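Putative adenylate cyclase (Vibrio parahaemolyticus, PDB 2ACA) is probably a class IV-like adenylate cyclase of the CYTH family, inferred to act on triphosphate substrates such as ATP. Local coordinates at residues K60-R65 with W75-P80; Q10-L15 with D83-T88; S44-D49 with Y105-C110. All coordinates share one frame; numbering follows the deposited sequence.

Overall arrangement
All three contacts belong to one antiparallel sheet of the CYTH fold. Along the chain the segments come in the order 10-15, 44-49, 60-65, 75-80, 83-88 and 105-110, so contact 1 is a local hairpin while contacts 2 and 3 join distant parts whose segments alternate. The centre of contact 1 lies about 10 Å from that of contact 2 and about 10 Å from that of contact 3, whereas the centres of contacts 2 and 3 are about 19 Å apart. Contact 3 pairs strands 35-49 and 106-120; contact 2 links the start of strand 11-19 to the residues leading into strand 85-89. That single bridge is consistent with the closed, tunnel-like barrel of this superfamily.

Contact 1. Residues K60-R65 with W75-P80; sequences KSLVLR and WIVKGP. With PO4 (phosphate ion), chain D.
With its CG trans to the backbone N (chi1 168°) and its chain then turned by chi2 of 61°, Leu-62 sends CD1 across to Trp-75, whose CG also lies opposite its backbone N (chi1 162°), which swings the indole toward it. The two belong to an antiparallel beta hairpin of the CYTH barrel, strands 61-68 and 72-78. Leu-62 CD1 meets the edge of the indole, 3.5 Å from Trp-75 NE1, and also packs 3.8 Å from Val-77 CG2. Trp-75 NE1 is buried here without a polar partner in the model, and the ring stacks on Trp-75 of the second subunit.

Two hydrogen-bonded pairs fix the register. Val-63 N to Ile-76 O spans 2.7 Å and is answered by Ile-76 N to Val-63 O; Ser-61 N to Lys-78 O and Lys-78 N to Ser-61 O form an equivalent reciprocal pair. Val-63 and Ile-76 share the sheet face opposite to Leu-62 and Trp-75. At the hairpin's far end Gly-79 takes a positive phi, and the cis Pro-80 lies alongside the extended Lys-60, whose NZ bonds to Asn-102 O of the second subunit.

Salt bridges to Asp-45 and Glu-43 hold Arg-65 NE. The phosphate probably came from the crystallisation liquor: Arg-65 NH1 and NH2 hydrogen-bond to its O4 at 2.9 and 3.1 Å, with O4 in the guanidinium plane.

Contact 2. Residues Q10-L15 with D83-T88; sequences QFEVEL and DRCEAT
Phe-11 and Arg-84 are bridged through their neighbours' backbones, and this is the close part of the contact. Cys-85 N reaches Gln-10 O at 2.9 Å, with the donor well above the carbonyl plane, and Glu-12 N bonds to Asp-83 O at 2.9 Å. The register, Gln-10 opposite Cys-85 and Glu-12 opposite Asp-83, shows that the chains run in opposite senses. A chi1 of 177° stretches Glu-12 away from its backbone N and brings OE2 to 3.4 Å from Cys-85 SG; the same oxygen forms a long, weak ion pair with Lys-78. Arg-84 is firmly held too, gripping Glu-86 OE2 side-on with NE at 3.0 Å and NH2 at 2.7 Å, beside Ser-98 and Met-99 of the second subunit.

Elsewhere the fit is looser. Gln-10 OE1 sits over one face of the Arg-84 guanidinium, 3.1 Å from NE, at too poor an angle for a hydrogen bond. Asp-83 OD2 approaches Phe-11 CD1 obliquely at 3.7 Å, and after Glu-12 the chains diverge. Residues 10-12, bridge included, are poorly ordered, so their side-chain details are less certain.

A single bridge thus links the start of strand 11-19 to the residues leading into strand 85-89, consistent with barrel closure. Strand 134-143 flanks 10-15, helix 152-162 covers Val-13 and Leu-15, and strand 72-78 flanks 85-89.

Contact 3. Residues S44-D49 with Y105-C110; sequences SDWFYD and YEVIQC
Phe-47 faces two residues of the opposite strand, Ile-108 and Gln-109, and the backbone bonds record it. Phe-47 N donates to Gln-109 O at 2.7 Å, whereas Phe-47 O accepts from Ile-108 N at 2.8 Å. Beyond this step the register has moved by one residue, and Asp-49 and Glu-106 form a hydrogen-bonded pair, with Glu-106 N to Asp-49 O at 2.9 Å.

The polar-aromatic contact is made by Gln-109. Its CG lies opposite the backbone N (chi1 171°) and the chain stays extended beyond, which carries NE2 3.4 Å above the centre of the Phe-47 ring. Amide and ring planes are 79° apart, so the amide stands nearly upright on that face.

Among apolar contacts, Val-107 CG2 packs 3.6 Å from Tyr-48 CE2, and Ile-108 CG1 lies 4.0 Å from Phe-47 CB. Helix 93-102 covers Trp-46 and Tyr-48.

Polar ends are held from outside: Asp-49 OD2 is hydrogen-bonded with Thr-56 OG1 and OD1 with the backbone N of Leu-55, while Glu-106 and Asp-45 form salt bridges with Arg-53 and Arg-65.

The one-residue shift, with Ile-108 and Gln-109 both opposite Phe-47, defines a classic beta bulge, here where strand 106-120 of the antiparallel CYTH fold is broken by a corner at Ile-108.

Contact 1. Residues K60-R65 with W75-P80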
loop_
_atom_site.group_PDB
_atom_site.type_symbol
_atom_site.label_atom_id
_atom_site.label_comp_id
_atom_site.label_asym_id
_atom_site.label_seq_id
_atom_site.Cartn_x
_atom_site.Cartn_y
_atom_site.Cartn_z
ATOM N N LYS A 60 -10.785 -15.819 1.668
ATOM C CA LYS A 60 -10.247 -14.480 1.501
ATOM C C LYS A 60 -9.544 -14.334 0.162
ATOM O O LYS A 60 -9.107 -15.313 -0.434
ATOM C CB LYS A 60 -9.263 -14.175 2.633
ATOM C CG LYS A 60 -9.853 -14.308 4.016
ATOM C CD LYS A 60 -8.768 -14.231 5.090
ATOM C CE LYS A 60 -9.352 -14.406 6.488
ATOM N NZ LYS A 60 -8.298 -14.367 7.530
ATOM N N SER A 61 -9.452 -13.102 -0.306
ATOM C CA SER A 61 -8.770 -12.814 -1.556
ATOM C C SER A 61 -7.902 -11.581 -1.340
ATOM O O SER A 61 -8.300 -10.627 -0.664
ATOM C CB SER A 61 -9.779 -12.580 -2.693
ATOM O OG SER A 61 -10.738 -11.598 -2.348
ATOM N N LEU A 62 -6.703 -11.634 -1.905
ATOM C CA LEU A 62 -5.717 -10.564 -1.814
ATOM C C LEU A 62 -5.481 -10.110 -3.244
ATOM O O LEU A 62 -5.089 -10.906 -4.086
ATOM C CB LEU A 62 -4.426 -11.116 -1.203
ATOM C CG LEU A 62 -3.157 -10.264 -1.257
ATOM C CD1 LEU A 62 -3.343 -8.955 -0.515
ATOM C CD2 LEU A 62 -2.014 -11.068 -0.635
ATOM N N VAL A 63 -5.713 -8.836 -3.520
ATOM C CA VAL A 63 -5.567 -8.346 -4.877
ATOM C C VAL A 63 -4.820 -7.033 -5.058
ATOM O O VAL A 63 -4.969 -6.108 -4.265
ATOM C CB VAL A 63 -6.985 -8.170 -5.522
ATOM C CG1 VAL A 63 -6.871 -7.588 -6.932
ATOM C CG2 VAL A 63 -7.723 -9.513 -5.544
ATOM N N LEU A 64 -3.992 -6.970 -6.093
ATOM C CA LEU A 64 -3.316 -5.739 -6.450
ATOM C C LEU A 64 -4.087 -5.359 -7.718
ATOM O O LEU A 64 -4.337 -6.216 -8.580
ATOM C CB LEU A 64 -1.829 -5.974 -6.731
ATOM C CG LEU A 64 -0.969 -6.132 -5.458
ATOM C CD1 LEU A 64 0.512 -6.190 -5.807
ATOM C CD2 LEU A 64 -1.229 -4.950 -4.527
ATOM N N ARG A 65 -4.495 -4.101 -7.829
ATOM C CA ARG A 65 -5.282 -3.677 -8.989
ATOM C C ARG A 65 -4.837 -2.346 -9.538
ATOM O O ARG A 65 -4.577 -1.416 -8.781
ATOM C CB ARG A 65 -6.772 -3.609 -8.605
ATOM C CG ARG A 65 -7.677 -2.861 -9.589
ATOM C CD ARG A 65 -9.127 -2.785 -9.066
ATOM N NE ARG A 65 -9.691 -4.109 -8.822
ATOM C CZ ARG A 65 -10.862 -4.329 -8.228
ATOM N NH1 ARG A 65 -11.600 -3.310 -7.810
ATOM N NH2 ARG A 65 -11.300 -5.568 -8.050
ATOM N N TRP A 75 -4.616 -1.896 -3.302
ATOM C CA TRP A 75 -4.202 -3.100 -2.606
ATOM C C TRP A 75 -5.536 -3.472 -1.953
ATOM O O TRP A 75 -6.104 -2.684 -1.200
ATOM C CB TRP A 75 -3.095 -2.755 -1.593
ATOM C CG TRP A 75 -2.866 -3.765 -0.524
ATOM C CD1 TRP A 75 -3.211 -5.085 -0.544
ATOM C CD2 TRP A 75 -2.233 -3.533 0.734
ATOM N NE1 TRP A 75 -2.836 -5.690 0.628
ATOM C CE2 TRP A 75 -2.230 -4.759 1.433
ATOM C CE3 TRP A 75 -1.662 -2.403 1.343
ATOM C CZ2 TRP A 75 -1.681 -4.893 2.713
ATOM C CZ3 TRP A 75 -1.119 -2.532 2.614
ATOM C CH2 TRP A 75 -1.132 -3.772 3.288
ATOM N N ILE A 76 -6.049 -4.658 -2.272
ATOM C CA ILE A 76 -7.358 -5.093 -1.772
ATOM C C ILE A 76 -7.414 -6.443 -1.089
ATOM O O ILE A 76 -6.755 -7.392 -1.510
ATOM C CB ILE A 76 -8.395 -5.224 -2.934
ATOM C CG1 ILE A 76 -8.316 -4.026 -3.876
ATOM C CG2 ILE A 76 -9.800 -5.433 -2.372
ATOM C CD1 ILE A 76 -8.515 -2.721 -3.233
ATOM N N VAL A 77 -8.235 -6.532 -0.048
ATOM C CA VAL A 77 -8.463 -7.804 0.624
ATOM C C VAL A 77 -9.967 -7.963 0.873
ATOM O O VAL A 77 -10.592 -7.122 1.526
ATOM C CB VAL A 77 -7.718 -7.915 1.950
ATOM C CG1 VAL A 77 -8.041 -9.239 2.591
ATOM C CG2 VAL A 77 -6.220 -7.812 1.715
ATOM N N LYS A 78 -10.541 -9.035 0.328
ATOM C CA LYS A 78 -11.962 -9.315 0.477
ATOM C C LYS A 78 -12.177 -10.523 1.367
ATOM O O LYS A 78 -11.364 -11.454 1.364
ATOM C CB LYS A 78 -12.610 -9.581 -0.886
ATOM C CG LYS A 78 -12.756 -8.358 -1.779
ATOM C CD LYS A 78 -13.376 -8.735 -3.117
ATOM C CE LYS A 78 -13.597 -7.526 -4.017
ATOM N NZ LYS A 78 -14.656 -6.617 -3.497
ATOM N N GLY A 79 -13.282 -10.506 2.114
ATOM C CA GLY A 79 -13.599 -11.610 3.009
ATOM C C GLY A 79 -12.961 -11.456 4.380
ATOM O O GLY A 79 -12.300 -10.447 4.639
ATOM N N PRO A 80 -13.136 -12.433 5.284
ATOM C CA PRO A 80 -13.906 -13.662 5.062
ATOM C C PRO A 80 -15.413 -13.415 5.031
ATOM O O PRO A 80 -16.144 -14.108 4.330
ATOM C CB PRO A 80 -13.484 -14.546 6.232
ATOM C CG PRO A 80 -13.258 -13.554 7.324
ATOM C CD PRO A 80 -12.489 -12.457 6.608
HETATM P P PO4 D . -15.051 -5.075 -7.585
HETATM O O1 PO4 D . -14.692 -6.301 -8.344
HETATM O O2 PO4 D . -16.238 -5.346 -6.732
HETATM O O3 PO4 D . -15.366 -3.980 -8.535
HETATM O O4 PO4 D . -13.909 -4.671 -6.728
#

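Contact 2. Residues Q10-L15 with D83-T88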
loop_
_atom_site.group_PDB
_atom_site.type_symbol
_atom_site.label_atom_id
_atom_site.label_comp_id
_atom_site.label_asym_id
_atom_site.label_seq_id
_atom_site.Cartn_x
_atom_site.Cartn_y
_atom_site.Cartn_z
ATOM N N GLN A 10 -15.098 -0.674 5.250
ATOM C CA GLN A 10 -15.053 -2.126 5.442
ATOM C C GLN A 10 -16.237 -2.991 4.986
ATOM O O GLN A 10 -16.074 -4.195 4.772
ATOM C CB GLN A 10 -14.747 -2.426 6.920
ATOM C CG GLN A 10 -14.475 -3.897 7.232
ATOM C CD GLN A 10 -14.088 -4.139 8.679
ATOM O OE1 GLN A 10 -13.754 -5.260 9.065
ATOM N NE2 GLN A 10 -14.134 -3.088 9.488
ATOM N N PHE A 11 -17.415 -2.405 4.815
ATOM C CA PHE A 11 -18.569 -3.209 4.416
ATOM C C PHE A 11 -19.184 -2.741 3.112
ATOM O O PHE A 11 -19.727 -1.642 3.022
ATOM C CB PHE A 11 -19.588 -3.213 5.556
ATOM C CG PHE A 11 -18.977 -3.573 6.885
ATOM C CD1 PHE A 11 -18.268 -4.765 7.023
ATOM C CD2 PHE A 11 -19.033 -2.701 7.970
ATOM C CE1 PHE A 11 -17.617 -5.081 8.218
ATOM C CE2 PHE A 11 -18.384 -3.014 9.162
ATOM C CZ PHE A 11 -17.675 -4.203 9.283
ATOM N N GLU A 12 -19.104 -3.609 2.110
ATOM C CA GLU A 12 -19.584 -3.305 0.772
ATOM C C GLU A 12 -20.644 -4.274 0.260
ATOM O O GLU A 12 -20.348 -5.441 0.009
ATOM C CB GLU A 12 -18.382 -3.319 -0.179
ATOM C CG GLU A 12 -18.693 -3.093 -1.650
ATOM C CD GLU A 12 -17.501 -3.380 -2.552
ATOM O OE1 GLU A 12 -17.533 -2.996 -3.742
ATOM O OE2 GLU A 12 -16.524 -4.000 -2.079
ATOM N N VAL A 13 -21.881 -3.802 0.122
ATOM C CA VAL A 13 -22.930 -4.650 -0.423
ATOM C C VAL A 13 -22.865 -4.390 -1.920
ATOM O O VAL A 13 -22.802 -3.236 -2.358
ATOM C CB VAL A 13 -24.336 -4.280 0.113
ATOM C CG1 VAL A 13 -24.433 -4.606 1.590
ATOM C CG2 VAL A 13 -24.613 -2.813 -0.107
ATOM N N GLU A 14 -22.871 -5.462 -2.704
ATOM C CA GLU A 14 -22.760 -5.346 -4.150
ATOM C C GLU A 14 -23.591 -6.397 -4.866
ATOM O O GLU A 14 -23.593 -7.561 -4.478
ATOM C CB GLU A 14 -21.290 -5.512 -4.545
ATOM C CG GLU A 14 -20.972 -5.350 -6.012
ATOM C CD GLU A 14 -19.547 -5.761 -6.320
ATOM O OE1 GLU A 14 -18.984 -5.294 -7.335
ATOM O OE2 GLU A 14 -18.985 -6.566 -5.546
ATOM N N LEU A 15 -24.299 -5.973 -5.906
ATOM C CA LEU A 15 -25.112 -6.881 -6.708
ATOM C C LEU A 15 -24.560 -6.845 -8.119
ATOM O O LEU A 15 -24.407 -5.770 -8.695
ATOM C CB LEU A 15 -26.578 -6.442 -6.729
ATOM C CG LEU A 15 -27.406 -6.708 -5.473
ATOM C CD1 LEU A 15 -26.751 -6.052 -4.276
ATOM C CD2 LEU A 15 -28.812 -6.167 -5.662
ATOM N N ASP A 83 -19.664 -9.696 3.080
ATOM C CA ASP A 83 -19.656 -8.284 2.705
ATOM C C ASP A 83 -18.451 -7.474 3.185
ATOM O O ASP A 83 -18.507 -6.243 3.211
ATOM C CB ASP A 83 -20.923 -7.618 3.235
ATOM C CG ASP A 83 -21.082 -7.795 4.732
ATOM O OD1 ASP A 83 -21.328 -8.940 5.169
ATOM O OD2 ASP A 83 -20.947 -6.798 5.472
ATOM N N ARG A 84 -17.367 -8.140 3.563
ATOM C CA ARG A 84 -16.195 -7.411 4.035
ATOM C C ARG A 84 -15.181 -7.172 2.925
ATOM O O ARG A 84 -14.757 -8.101 2.232
ATOM C CB ARG A 84 -15.522 -8.161 5.196
ATOM C CG ARG A 84 -14.337 -7.417 5.825
ATOM C CD ARG A 84 -13.656 -8.253 6.907
ATOM N NE ARG A 84 -12.477 -7.590 7.463
ATOM C CZ ARG A 84 -11.677 -8.117 8.390
ATOM N NH1 ARG A 84 -11.920 -9.329 8.879
ATOM N NH2 ARG A 84 -10.627 -7.432 8.830
ATOM N N CYS A 85 -14.799 -5.915 2.757
ATOM C CA CYS A 85 -13.822 -5.554 1.743
ATOM C C CYS A 85 -13.008 -4.356 2.207
ATOM O O CYS A 85 -13.552 -3.295 2.520
ATOM C CB CYS A 85 -14.517 -5.225 0.421
ATOM S SG CYS A 85 -13.391 -4.743 -0.902
ATOM N N GLU A 86 -11.696 -4.530 2.259
ATOM C CA GLU A 86 -10.829 -3.446 2.675
ATOM C C GLU A 86 -9.832 -3.126 1.573
ATOM O O GLU A 86 -9.428 -3.998 0.805
ATOM C CB GLU A 86 -10.110 -3.814 3.973
ATOM C CG GLU A 86 -11.073 -4.157 5.098
ATOM C CD GLU A 86 -10.387 -4.303 6.440
ATOM O OE1 GLU A 86 -9.850 -3.295 6.947
ATOM O OE2 GLU A 86 -10.385 -5.425 6.985
ATOM N N ALA A 87 -9.452 -1.864 1.492
ATOM C CA ALA A 87 -8.524 -1.436 0.471
ATOM C C ALA A 87 -7.829 -0.150 0.854
ATOM O O ALA A 87 -8.189 0.512 1.819
ATOM C CB ALA A 87 -9.267 -1.218 -0.827
ATOM N N THR A 88 -6.816 0.187 0.071
ATOM C CA THR A 88 -6.096 1.427 0.243
ATOM C C THR A 88 -5.390 1.674 -1.067
ATOM O O THR A 88 -4.942 0.735 -1.719
ATOM C CB THR A 88 -5.044 1.365 1.367
ATOM O OG1 THR A 88 -4.387 2.634 1.460
ATOM C CG2 THR A 88 -4.000 0.301 1.077
#

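Contact 3. Residues S44-D49 with Y105-C110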
loop_
_atom_site.group_PDB
_atom_site.type_symbol
_atom_site.label_atom_id
_atom_site.label_comp_id
_atom_site.label_asym_id
_atom_site.label_seq_id
_atom_site.Cartn_x
_atom_site.Cartn_y
_atom_site.Cartn_z
ATOM N N SER A 44 -6.523 -4.125 -14.644
ATOM C CA SER A 44 -5.744 -5.348 -14.490
ATOM C C SER A 44 -5.807 -5.747 -13.026
ATOM O O SER A 44 -5.707 -4.899 -12.138
ATOM C CB SER A 44 -4.287 -5.110 -14.880
ATOM O OG SER A 44 -4.185 -4.660 -16.215
ATOM N N ASP A 45 -6.008 -7.029 -12.778
ATOM C CA ASP A 45 -6.050 -7.535 -11.418
ATOM C C ASP A 45 -5.075 -8.694 -11.261
ATOM O O ASP A 45 -4.955 -9.561 -12.135
ATOM C CB ASP A 45 -7.466 -7.984 -11.038
ATOM C CG ASP A 45 -8.443 -6.819 -10.950
ATOM O OD1 ASP A 45 -8.978 -6.407 -12.000
ATOM O OD2 ASP A 45 -8.663 -6.302 -9.832
ATOM N N TRP A 46 -4.361 -8.680 -10.146
ATOM C CA TRP A 46 -3.399 -9.718 -9.818
ATOM C C TRP A 46 -3.832 -10.294 -8.483
ATOM O O TRP A 46 -3.792 -9.591 -7.472
ATOM C CB TRP A 46 -2.003 -9.115 -9.670
ATOM C CG TRP A 46 -1.374 -8.681 -10.942
ATOM C CD1 TRP A 46 -0.558 -9.426 -11.743
ATOM C CD2 TRP A 46 -1.458 -7.384 -11.547
ATOM N NE1 TRP A 46 -0.119 -8.669 -12.807
ATOM C CE2 TRP A 46 -0.659 -7.414 -12.714
ATOM C CE3 TRP A 46 -2.127 -6.197 -11.217
ATOM C CZ2 TRP A 46 -0.510 -6.305 -13.552
ATOM C CZ3 TRP A 46 -1.979 -5.094 -12.047
ATOM C CH2 TRP A 46 -1.174 -5.156 -13.205
ATOM N N PHE A 47 -4.263 -11.552 -8.475
ATOM C CA PHE A 47 -4.684 -12.196 -7.233
ATOM C C PHE A 47 -3.499 -12.939 -6.620
ATOM O O PHE A 47 -2.760 -13.628 -7.327
ATOM C CB PHE A 47 -5.827 -13.181 -7.487
ATOM C CG PHE A 47 -7.077 -12.537 -8.007
ATOM C CD1 PHE A 47 -7.091 -11.920 -9.257
ATOM C CD2 PHE A 47 -8.238 -12.524 -7.235
ATOM C CE1 PHE A 47 -8.248 -11.295 -9.731
ATOM C CE2 PHE A 47 -9.397 -11.905 -7.695
ATOM C CZ PHE A 47 -9.402 -11.288 -8.946
ATOM N N TYR A 48 -3.337 -12.810 -5.306
ATOM C CA TYR A 48 -2.235 -13.465 -4.601
ATOM C C TYR A 48 -2.657 -14.425 -3.508
ATOM O O TYR A 48 -3.752 -14.325 -2.949
ATOM C CB TYR A 48 -1.314 -12.433 -3.954
ATOM C CG TYR A 48 -0.558 -11.572 -4.917
ATOM C CD1 TYR A 48 -1.178 -10.511 -5.563
ATOM C CD2 TYR A 48 0.787 -11.812 -5.179
ATOM C CE1 TYR A 48 -0.480 -9.711 -6.444
ATOM C CE2 TYR A 48 1.495 -11.014 -6.061
ATOM C CZ TYR A 48 0.855 -9.969 -6.689
ATOM O OH TYR A 48 1.541 -9.180 -7.568
ATOM N N ASP A 49 -1.750 -15.345 -3.197
ATOM C CA ASP A 49 -1.954 -16.314 -2.132
ATOM C C ASP A 49 -0.640 -17.055 -1.875
ATOM O O ASP A 49 0.291 -16.977 -2.671
ATOM C CB ASP A 49 -3.062 -17.313 -2.487
ATOM C CG ASP A 49 -3.745 -17.884 -1.245
ATOM O OD1 ASP A 49 -3.117 -17.853 -0.162
ATOM O OD2 ASP A 49 -4.899 -18.364 -1.343
ATOM N N TYR A 105 4.051 -14.515 -0.902
ATOM C CA TYR A 105 2.866 -14.654 -1.747
ATOM C C TYR A 105 3.217 -14.809 -3.227
ATOM O O TYR A 105 4.263 -14.353 -3.671
ATOM C CB TYR A 105 1.959 -13.435 -1.569
ATOM C CG TYR A 105 1.314 -13.360 -0.204
ATOM C CD1 TYR A 105 0.182 -14.116 0.091
ATOM C CD2 TYR A 105 1.851 -12.550 0.802
ATOM C CE1 TYR A 105 -0.410 -14.072 1.358
ATOM C CE2 TYR A 105 1.270 -12.497 2.075
ATOM C CZ TYR A 105 0.136 -13.262 2.343
ATOM O OH TYR A 105 -0.467 -13.209 3.584
ATOM N N GLU A 106 2.330 -15.454 -3.979
ATOM C CA GLU A 106 2.530 -15.649 -5.413
ATOM C C GLU A 106 1.234 -15.389 -6.194
ATOM O O GLU A 106 0.138 -15.634 -5.692
ATOM C CB GLU A 106 3.021 -17.075 -5.696
ATOM C CG GLU A 106 2.133 -18.168 -5.134
ATOM C CD GLU A 106 2.669 -19.565 -5.425
ATOM O OE1 GLU A 106 3.894 -19.779 -5.291
ATOM O OE2 GLU A 106 1.866 -20.450 -5.778
ATOM N N VAL A 107 1.369 -14.887 -7.418
ATOM C CA VAL A 107 0.208 -14.616 -8.254
ATOM C C VAL A 107 -0.482 -15.933 -8.586
ATOM O O VAL A 107 0.107 -16.805 -9.212
ATOM C CB VAL A 107 0.602 -13.940 -9.588
ATOM C CG1 VAL A 107 -0.650 -13.639 -10.399
ATOM C CG2 VAL A 107 1.368 -12.646 -9.321
ATOM N N ILE A 108 -1.722 -16.095 -8.152
ATOM C CA ILE A 108 -2.430 -17.323 -8.454
ATOM C C ILE A 108 -3.386 -17.052 -9.601
ATOM O O ILE A 108 -4.095 -17.942 -10.063
ATOM C CB ILE A 108 -3.209 -17.824 -7.235
ATOM C CG1 ILE A 108 -4.288 -16.809 -6.849
ATOM C CG2 ILE A 108 -2.239 -18.049 -6.077
ATOM C CD1 ILE A 108 -5.107 -17.209 -5.650
ATOM N N GLN A 109 -3.389 -15.811 -10.071
ATOM C CA GLN A 109 -4.276 -15.414 -11.156
ATOM C C GLN A 109 -4.132 -13.936 -11.501
ATOM O O GLN A 109 -3.929 -13.084 -10.621
ATOM C CB GLN A 109 -5.724 -15.722 -10.765
ATOM C CG GLN A 109 -6.775 -15.163 -11.697
ATOM C CD GLN A 109 -8.181 -15.536 -11.264
ATOM O OE1 GLN A 109 -8.644 -16.659 -11.493
ATOM N NE2 GLN A 109 -8.866 -14.597 -10.618
ATOM N N CYS A 110 -4.211 -13.646 -12.795
ATOM C CA CYS A 110 -4.126 -12.282 -13.293
ATOM C C CYS A 110 -5.252 -12.104 -14.298
ATOM O O CYS A 110 -5.706 -13.074 -14.897
ATOM C CB CYS A 110 -2.764 -12.016 -13.943
ATOM S SG CYS A 110 -2.182 -13.287 -15.069
#